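Local coordinates for protein putative hyaluronoglucosaminidase (Clostridium perfringens, PDB 6PWI) that probably acts as a hexosaminidase of glycoside hydrolase family 84, this chain being the part of a longer secreted protein that contains the catalytic barrel, at residues A[210-215]-A[252-257]; A[196-201]-A[428-433]. All coordinates share one frame; numbering follows the deposited sequence.

Overall arrangement
Both contacts belong to the eight-stranded parallel beta/alpha barrel that forms the probable catalytic part of the chain, with their centres about 16 Å apart. Contact 1 pairs strand 210-213 with strand 250-255, the second and third strands of the barrel. Contact 2 ties helix 193-204, which follows the first strand, to the loop leaving the eighth strand, 418-423, so it spans the seam where the barrel closes. Along the chain, contact 1 is nested within the loop that contact 2 closes. The two meet directly: Arg196 packs on Tyr211 and Phe213, and Met200 on Tyr211, so helix 193-204 touches strand 210-213 through these residues and the loop after strand 418-423 through Asp198 and Leu199.

Contact 1: residues A[210-215]-A[252-257]; sequences SYIFAP and IWTIHP
Ile252 lays its CD1 over Ser210, 3.7 Å from Ser210 CB, and its outer end also meets Ile212, with Ile252 CD1 4.0 Å from Ile212 CG1. The two isoleucines hold nearly the same chi1, about -60°, which sets each CG1 beside its own backbone N and turns CG2 the other way. Ile212 thereby presents CG2 to the methyl of Thr254, Ile212 CG2 and Thr254 CG2 lying 3.5 Å apart, with the two side chains crossing at about a right angle.

Behind these side chains the backbones run parallel, and Ile252 bonds to both neighbours of Ile212. Its N donates to Tyr211 O over 2.8 Å, and its carbonyl O accepts from Phe213 N, also at 2.8 Å and nearly straight. These are adjacent strands of the beta/alpha barrel, joined by the right-handed beta-alpha-beta crossover through helix 231-247. Further along, a side chain joins the two backbones: Thr254 OG1, held between its backbone N and carbonyl carbon (chi1 58°), donates to Phe213 O at 2.6 Å from a position tilted out of the carbonyl plane.

On the opposite face of the sheet Phe213 and Trp253 meet rim to rim, Phe213 CD2 lying 3.7 Å from Trp253 CD1, with the rings inclined at 23° and neither over the other. Pro215 CD sits over the centre of one face of the Phe213 ring. The indole nitrogen, Trp253 NE1, bonds to Tyr229 OH, while Trp253 packs against helix 268-286. Beyond the strand, His256 ND1 is hydrogen-bonded to Asp299, the predicted proton donor.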
ATOM      1  N   SER A 210       0.537   9.659  -1.574  1.00 20.92           N
ATOM      2  CA  SER A 210       0.417   9.570  -3.022  1.00 21.17           C
ATOM      3  C   SER A 210      -0.606   8.522  -3.438  1.00 21.33           C
ATOM      4  O   SER A 210      -0.480   7.352  -3.082  1.00 22.35           O
ATOM      5  CB  SER A 210       1.747   9.249  -3.645  1.00 21.68           C
ATOM      6  OG  SER A 210       2.657  10.319  -3.462  1.00 23.36           O
ATOM      7  N   TYR A 211      -1.597   8.955  -4.222  1.00 20.57           N
ATOM      8  CA  TYR A 211      -2.389   8.038  -5.026  1.00 20.69           C
ATOM      9  C   TYR A 211      -2.251   8.463  -6.482  1.00 20.98           C
ATOM     10  O   TYR A 211      -2.779   9.499  -6.869  1.00 21.79           O
ATOM     11  CB  TYR A 211      -3.853   8.007  -4.579  1.00 20.42           C
ATOM     12  CG  TYR A 211      -4.812   7.410  -5.583  1.00 20.89           C
ATOM     13  CD1 TYR A 211      -4.466   6.301  -6.347  1.00 21.39           C
ATOM     14  CD2 TYR A 211      -6.083   7.937  -5.761  1.00 21.10           C
ATOM     15  CE1 TYR A 211      -5.344   5.750  -7.269  1.00 21.58           C
ATOM     16  CE2 TYR A 211      -6.975   7.399  -6.679  1.00 20.89           C
ATOM     17  CZ  TYR A 211      -6.606   6.300  -7.433  1.00 21.34           C
ATOM     18  OH  TYR A 211      -7.477   5.759  -8.331  1.00 21.96           O
ATOM     19  N   ILE A 212      -1.504   7.681  -7.267  1.00 20.61           N
ATOM     20  CA  ILE A 212      -1.331   8.019  -8.667  1.00 20.77           C
ATOM     21  C   ILE A 212      -2.463   7.381  -9.461  1.00 21.71           C
ATOM     22  O   ILE A 212      -2.590   6.161  -9.513  1.00 22.43           O
ATOM     23  CB  ILE A 212       0.061   7.633  -9.192  1.00 20.81           C
ATOM     24  CG1 ILE A 212       1.165   8.354  -8.416  1.00 20.11           C
ATOM     25  CG2 ILE A 212       0.157   7.913 -10.686  1.00 20.09           C
ATOM     26  CD1 ILE A 212       2.403   7.523  -8.224  1.00 19.83           C
ATOM     27  N   PHE A 213      -3.291   8.252 -10.047  1.00 22.81           N
ATOM     28  CA  PHE A 213      -4.460   7.882 -10.822  1.00 23.48           C
ATOM     29  C   PHE A 213      -4.047   7.680 -12.279  1.00 23.49           C
ATOM     30  O   PHE A 213      -3.890   8.652 -13.016  1.00 23.84           O
ATOM     31  CB  PHE A 213      -5.498   8.994 -10.668  1.00 23.47           C
ATOM     32  CG  PHE A 213      -6.814   8.792 -11.371  1.00 23.22           C
ATOM     33  CD1 PHE A 213      -7.825   8.048 -10.787  1.00 23.64           C
ATOM     34  CD2 PHE A 213      -7.055   9.386 -12.600  1.00 23.98           C
ATOM     35  CE1 PHE A 213      -9.044   7.884 -11.427  1.00 24.08           C
ATOM     36  CE2 PHE A 213      -8.274   9.226 -13.242  1.00 23.69           C
ATOM     37  CZ  PHE A 213      -9.268   8.478 -12.650  1.00 24.05           C
ATOM     38  N   ALA A 214      -3.872   6.411 -12.678  1.00 23.35           N
ATOM     39  CA  ALA A 214      -3.471   6.076 -14.039  1.00 23.45           C
ATOM     40  C   ALA A 214      -4.312   4.929 -14.615  1.00 24.13           C
ATOM     41  O   ALA A 214      -3.776   4.038 -15.278  1.00 24.44           O
ATOM     42  CB  ALA A 214      -1.993   5.758 -14.064  1.00 21.83           C
ATOM     43  N   PRO A 215      -5.653   4.913 -14.435  1.00 24.62           N
ATOM     44  CA  PRO A 215      -6.466   3.786 -14.896  1.00 25.70           C
ATOM     45  C   PRO A 215      -6.503   3.759 -16.420  1.00 27.77           C
ATOM     46  O   PRO A 215      -6.672   4.797 -17.055  1.00 28.79           O
ATOM     47  CB  PRO A 215      -7.862   4.063 -14.321  1.00 25.53           C
ATOM     48  CG  PRO A 215      -7.897   5.570 -14.102  1.00 25.95           C
ATOM     49  CD  PRO A 215      -6.464   5.994 -13.846  1.00 25.27           C
ATOM     50  N   ILE A 252      -3.018  12.218  -7.439  1.00 22.53           N
ATOM     51  CA  ILE A 252      -2.099  12.661  -8.476  1.00 22.70           C
ATOM     52  C   ILE A 252      -2.629  12.230  -9.844  1.00 23.87           C
ATOM     53  O   ILE A 252      -2.783  11.036 -10.116  1.00 23.97           O
ATOM     54  CB  ILE A 252      -0.682  12.124  -8.209  1.00 22.27           C
ATOM     55  CG1 ILE A 252      -0.139  12.633  -6.869  1.00 21.79           C
ATOM     56  CG2 ILE A 252       0.242  12.463  -9.371  1.00 21.77           C
ATOM     57  CD1 ILE A 252       0.845  11.702  -6.210  1.00 20.94           C
ATOM     58  N   TRP A 253      -2.909  13.218 -10.702  1.00 23.74           N
ATOM     59  CA  TRP A 253      -3.493  12.933 -12.002  1.00 23.23           C
ATOM     60  C   TRP A 253      -2.364  12.701 -12.999  1.00 23.05           C
ATOM     61  O   TRP A 253      -1.291  13.269 -12.829  1.00 24.36           O
ATOM     62  CB  TRP A 253      -4.430  14.070 -12.433  1.00 23.21           C
ATOM     63  CG  TRP A 253      -5.265  13.712 -13.627  1.00 23.55           C
ATOM     64  CD1 TRP A 253      -6.365  12.901 -13.650  1.00 22.84           C
ATOM     65  CD2 TRP A 253      -5.041  14.127 -14.986  1.00 22.59           C
ATOM     66  NE1 TRP A 253      -6.842  12.785 -14.926  1.00 22.26           N
ATOM     67  CE2 TRP A 253      -6.052  13.523 -15.769  1.00 22.38           C
ATOM     68  CE3 TRP A 253      -4.094  14.946 -15.614  1.00 22.56           C
ATOM     69  CZ2 TRP A 253      -6.142  13.723 -17.148  1.00 21.96           C
ATOM     70  CZ3 TRP A 253      -4.186  15.145 -16.976  1.00 22.71           C
ATOM     71  CH2 TRP A 253      -5.196  14.538 -17.730  1.00 22.22           C
ATOM     72  N   THR A 254      -2.598  11.865 -14.021  1.00 22.74           N
ATOM     73  CA  THR A 254      -1.554  11.520 -14.984  1.00 22.94           C
ATOM     74  C   THR A 254      -2.067  11.628 -16.420  1.00 22.49           C
ATOM     75  O   THR A 254      -3.274  11.603 -16.649  1.00 21.97           O
ATOM     76  CB  THR A 254      -0.991  10.109 -14.747  1.00 22.52           C
ATOM     77  OG1 THR A 254      -2.053   9.156 -14.825  1.00 22.26           O
ATOM     78  CG2 THR A 254      -0.258   9.981 -13.430  1.00 22.15           C
ATOM     79  N   ILE A 255      -1.131  11.696 -17.377  1.00 22.76           N
ATOM     80  CA  ILE A 255      -1.447  11.874 -18.788  1.00 24.07           C
ATOM     81  C   ILE A 255      -0.456  11.089 -19.654  1.00 25.79           C
ATOM     82  O   ILE A 255       0.716  10.976 -19.304  1.00 27.12           O
ATOM     83  CB  ILE A 255      -1.477  13.376 -19.145  1.00 22.99           C
ATOM     84  CG1 ILE A 255      -1.945  13.617 -20.581  1.00 22.77           C
ATOM     85  CG2 ILE A 255      -0.139  14.052 -18.861  1.00 21.87           C
ATOM     86  CD1 ILE A 255      -2.395  15.043 -20.836  1.00 24.35           C
ATOM     87  N   HIS A 256      -0.941  10.551 -20.784  1.00 28.76           N
ATOM     88  CA  HIS A 256      -0.116   9.924 -21.809  1.00 30.15           C
ATOM     89  C   HIS A 256      -0.117  10.783 -23.071  1.00 30.41           C
ATOM     90  O   HIS A 256      -0.901  10.526 -23.979  1.00 33.21           O
ATOM     91  CB  HIS A 256      -0.691   8.557 -22.199  1.00 31.40           C
ATOM     92  CG  HIS A 256      -0.583   7.532 -21.127  1.00 33.79           C
ATOM     93  ND1 HIS A 256       0.365   6.528 -21.165  1.00 34.02           N
ATOM     94  CD2 HIS A 256      -1.288   7.354 -19.987  1.00 34.40           C
ATOM     95  CE1 HIS A 256       0.234   5.769 -20.094  1.00 34.41           C
ATOM     96  NE2 HIS A 256      -0.772   6.259 -19.352  1.00 34.53           N
ATOM     97  N   PRO A 257       0.723  11.833 -23.184  1.00 29.84           N
ATOM     98  CA  PRO A 257       0.704  12.691 -24.370  1.00 30.51           C
ATOM     99  C   PRO A 257       1.609  12.340 -25.551  1.00 32.62           C
ATOM    100  O   PRO A 257       1.747  13.147 -26.467  1.00 36.15           O
ATOM    101  CB  PRO A 257       1.173  14.019 -23.771  1.00 29.44           C
ATOM    102  CG  PRO A 257       2.188  13.604 -22.733  1.00 29.53           C
ATOM    103  CD  PRO A 257       1.654  12.312 -22.152  1.00 29.56           C
TER

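Contact 2: residues A[196-201]-A[428-433]; sequences RKDLMK and EAQASK
Asp198 and Lys433 form a salt bridge, Asp198 OD2 to Lys433 NZ at 2.9 Å, in which the ammonium group meets the oxygen from above the carboxylate plane. Lys433 gets there with its chain extended beyond CG, crossing Asp198 at about a right angle.

Gln430 adds a second hydrogen bond to the same oxygen: Gln430 NE2 donates to Asp198 OD2 over 2.8 Å, almost straight at 173°. It arrives on the anti side and from the other face of the carboxylate, so OD2 is gripped by two donors. The glutamine chain bends at chi2 (-71°) to bring its amide to the carboxylate, and the two planes lie 28° apart. Gln430 OE1 in turn accepts from Lys433 NZ at 3.1 Å, closing a three-membered polar cluster. Asn195 and Asn539 supply further partners for this amide.

Apolar contact comes from Leu199, whose CD2 lies 3.8 Å from Lys433 CG, where it crosses the aliphatic part of that chain at a slant, while its CD1 lies 4.2 Å from Ala429 CB. Trp191 also packs against both Leu199 and Ala429.

The contact thus holds helix 193-204 to the loop leading from strand 418-423 into helix 433-444, and to Lys433 at the start of that helix, with helix 231-247 and strand 210-213 packing on the side of helix 193-204 that carries Arg196 and Met200, and helix 540-572 packing on the loop.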
ATOM      1  N   ARG A 196     -11.536   3.701  -4.333  1.00 24.22           N
ATOM      2  CA  ARG A 196     -10.432   4.640  -4.440  1.00 23.67           C
ATOM      3  C   ARG A 196     -10.386   5.540  -3.206  1.00 23.47           C
ATOM      4  O   ARG A 196      -9.312   5.801  -2.669  1.00 23.40           O
ATOM      5  CB  ARG A 196     -10.519   5.462  -5.725  1.00 23.05           C
ATOM      6  CG  ARG A 196     -10.084   4.702  -6.967  1.00 23.01           C
ATOM      7  CD  ARG A 196     -10.742   5.311  -8.188  1.00 22.06           C
ATOM      8  NE  ARG A 196     -10.264   4.748  -9.438  1.00 21.57           N
ATOM      9  CZ  ARG A 196     -10.932   4.819 -10.580  1.00 21.06           C
ATOM     10  NH1 ARG A 196     -12.106   5.425 -10.615  1.00 21.26           N
ATOM     11  NH2 ARG A 196     -10.431   4.288 -11.678  1.00 20.38           N
ATOM     12  N   LYS A 197     -11.558   6.002  -2.758  1.00 23.11           N
ATOM     13  CA  LYS A 197     -11.637   6.866  -1.593  1.00 24.53           C
ATOM     14  C   LYS A 197     -11.197   6.095  -0.351  1.00 25.84           C
ATOM     15  O   LYS A 197     -10.517   6.646   0.508  1.00 25.93           O
ATOM     16  CB  LYS A 197     -13.053   7.426  -1.436  1.00 24.73           C
ATOM     17  CG  LYS A 197     -13.445   8.433  -2.503  1.00 26.06           C
ATOM     18  CD  LYS A 197     -14.860   8.915  -2.373  1.00 27.50           C
ATOM     19  CE  LYS A 197     -15.355   9.554  -3.653  1.00 28.56           C
ATOM     20  NZ  LYS A 197     -16.821   9.756  -3.607  1.00 28.90           N
ATOM     21  N   ASP A 198     -11.580   4.814  -0.285  1.00 26.88           N
ATOM     22  CA  ASP A 198     -11.328   3.986   0.880  1.00 27.31           C
ATOM     23  C   ASP A 198      -9.839   3.678   1.010  1.00 27.30           C
ATOM     24  O   ASP A 198      -9.340   3.594   2.130  1.00 28.45           O
ATOM     25  CB  ASP A 198     -12.145   2.694   0.840  1.00 30.30           C
ATOM     26  CG  ASP A 198     -12.349   2.084   2.215  1.00 32.00           C
ATOM     27  OD1 ASP A 198     -12.767   2.826   3.124  1.00 33.02           O
ATOM     28  OD2 ASP A 198     -12.085   0.871   2.367  1.00 34.61           O
ATOM     29  N   LEU A 199      -9.149   3.493  -0.128  1.00 25.70           N
ATOM     30  CA  LEU A 199      -7.716   3.228  -0.119  1.00 24.16           C
ATOM     31  C   LEU A 199      -6.970   4.492   0.294  1.00 24.21           C
ATOM     32  O   LEU A 199      -6.030   4.425   1.083  1.00 24.40           O
ATOM     33  CB  LEU A 199      -7.237   2.716  -1.482  1.00 23.34           C
ATOM     34  CG  LEU A 199      -7.662   1.295  -1.869  1.00 23.57           C
ATOM     35  CD1 LEU A 199      -6.916   0.835  -3.112  1.00 24.13           C
ATOM     36  CD2 LEU A 199      -7.434   0.307  -0.740  1.00 22.55           C
ATOM     37  N   MET A 200      -7.416   5.643  -0.221  1.00 24.20           N
ATOM     38  CA  MET A 200      -6.821   6.910   0.171  1.00 24.72           C
ATOM     39  C   MET A 200      -6.975   7.091   1.680  1.00 25.14           C
ATOM     40  O   MET A 200      -6.040   7.508   2.356  1.00 25.78           O
ATOM     41  CB  MET A 200      -7.441   8.092  -0.577  1.00 24.02           C
ATOM     42  CG  MET A 200      -6.836   8.294  -1.948  1.00 25.31           C
ATOM     43  SD  MET A 200      -7.489   9.753  -2.808  1.00 26.35           S
ATOM     44  CE  MET A 200      -9.164   9.213  -3.149  1.00 25.06           C
ATOM     45  N   LYS A 201      -8.147   6.726   2.203  1.00 26.03           N
ATOM     46  CA  LYS A 201      -8.428   6.839   3.624  1.00 27.03           C
ATOM     47  C   LYS A 201      -7.499   5.907   4.402  1.00 26.02           C
ATOM     48  O   LYS A 201      -7.052   6.246   5.495  1.00 26.82           O
ATOM     49  CB  LYS A 201      -9.918   6.582   3.862  1.00 30.86           C
ATOM     50  CG  LYS A 201     -10.412   6.786   5.285  1.00 36.34           C
ATOM     51  CD  LYS A 201     -11.932   6.806   5.380  1.00 41.01           C
ATOM     52  CE  LYS A 201     -12.452   6.716   6.804  1.00 42.30           C
ATOM     53  NZ  LYS A 201     -11.963   5.497   7.490  1.00 42.36           N
ATOM     54  N   GLU A 428      -8.484  -6.111  -7.042  1.00 27.99           N
ATOM     55  CA  GLU A 428      -9.214  -6.294  -5.795  1.00 27.81           C
ATOM     56  C   GLU A 428      -8.701  -5.274  -4.782  1.00 28.12           C
ATOM     57  O   GLU A 428      -7.648  -5.471  -4.165  1.00 28.62           O
ATOM     58  CB  GLU A 428      -9.070  -7.725  -5.271  1.00 26.43           C
ATOM     59  CG  GLU A 428      -9.806  -8.754  -6.103  1.00 26.69           C
ATOM     60  CD  GLU A 428      -9.111  -9.146  -7.397  1.00 28.04           C
ATOM     61  OE1 GLU A 428      -7.909  -8.847  -7.538  1.00 28.26           O
ATOM     62  OE2 GLU A 428      -9.777  -9.744  -8.269  1.00 29.71           O
ATOM     63  N   ALA A 429      -9.468  -4.191  -4.615  1.00 26.66           N
ATOM     64  CA  ALA A 429      -8.990  -3.017  -3.905  1.00 25.86           C
ATOM     65  C   ALA A 429      -8.782  -3.310  -2.418  1.00 24.98           C
ATOM     66  O   ALA A 429      -7.707  -3.040  -1.885  1.00 25.56           O
ATOM     67  CB  ALA A 429      -9.912  -1.850  -4.144  1.00 26.30           C
ATOM     68  N   GLN A 430      -9.801  -3.874  -1.762  1.00 23.89           N
ATOM     69  CA  GLN A 430      -9.758  -4.133  -0.328  1.00 23.60           C
ATOM     70  C   GLN A 430      -8.618  -5.091   0.023  1.00 23.50           C
ATOM     71  O   GLN A 430      -7.870  -4.835   0.962  1.00 24.29           O
ATOM     72  CB  GLN A 430     -11.115  -4.639   0.165  1.00 23.63           C
ATOM     73  CG  GLN A 430     -12.233  -3.617   0.023  1.00 24.21           C
ATOM     74  CD  GLN A 430     -12.090  -2.476   1.000  1.00 25.51           C
ATOM     75  OE1 GLN A 430     -11.818  -2.673   2.181  1.00 26.58           O
ATOM     76  NE2 GLN A 430     -12.273  -1.262   0.512  1.00 26.23           N
ATOM     77  N   ALA A 431      -8.470  -6.177  -0.751  1.00 22.91           N
ATOM     78  CA  ALA A 431      -7.407  -7.155  -0.569  1.00 21.42           C
ATOM     79  C   ALA A 431      -6.031  -6.500  -0.677  1.00 21.54           C
ATOM     80  O   ALA A 431      -5.067  -6.980  -0.082  1.00 22.72           O
ATOM     81  CB  ALA A 431      -7.565  -8.267  -1.571  1.00 20.66           C
ATOM     82  N   SER A 432      -5.946  -5.402  -1.433  1.00 20.38           N
ATOM     83  CA  SER A 432      -4.690  -4.706  -1.652  1.00 20.16           C
ATOM     84  C   SER A 432      -4.212  -3.990  -0.389  1.00 19.96           C
ATOM     85  O   SER A 432      -3.059  -3.561  -0.320  1.00 19.43           O
ATOM     86  CB  SER A 432      -4.806  -3.749  -2.803  1.00 20.03           C
ATOM     87  OG  SER A 432      -4.961  -4.460  -4.017  1.00 21.45           O
ATOM     88  N   LYS A 433      -5.089  -3.863   0.612  1.00 19.84           N
ATOM     89  CA  LYS A 433      -4.732  -3.092   1.797  1.00 21.03           C
ATOM     90  C   LYS A 433      -3.510  -3.688   2.495  1.00 21.53           C
ATOM     91  O   LYS A 433      -2.779  -2.948   3.156  1.00 22.83           O
ATOM     92  CB  LYS A 433      -5.906  -2.908   2.764  1.00 20.01           C
ATOM     93  CG  LYS A 433      -6.932  -1.875   2.315  1.00 19.57           C
ATOM     94  CD  LYS A 433      -8.173  -1.903   3.164  1.00 19.62           C
ATOM     95  CE  LYS A 433      -9.199  -0.862   2.789  1.00 18.88           C
ATOM     96  NZ  LYS A 433     -10.159  -0.713   3.904  1.00 19.05           N
TER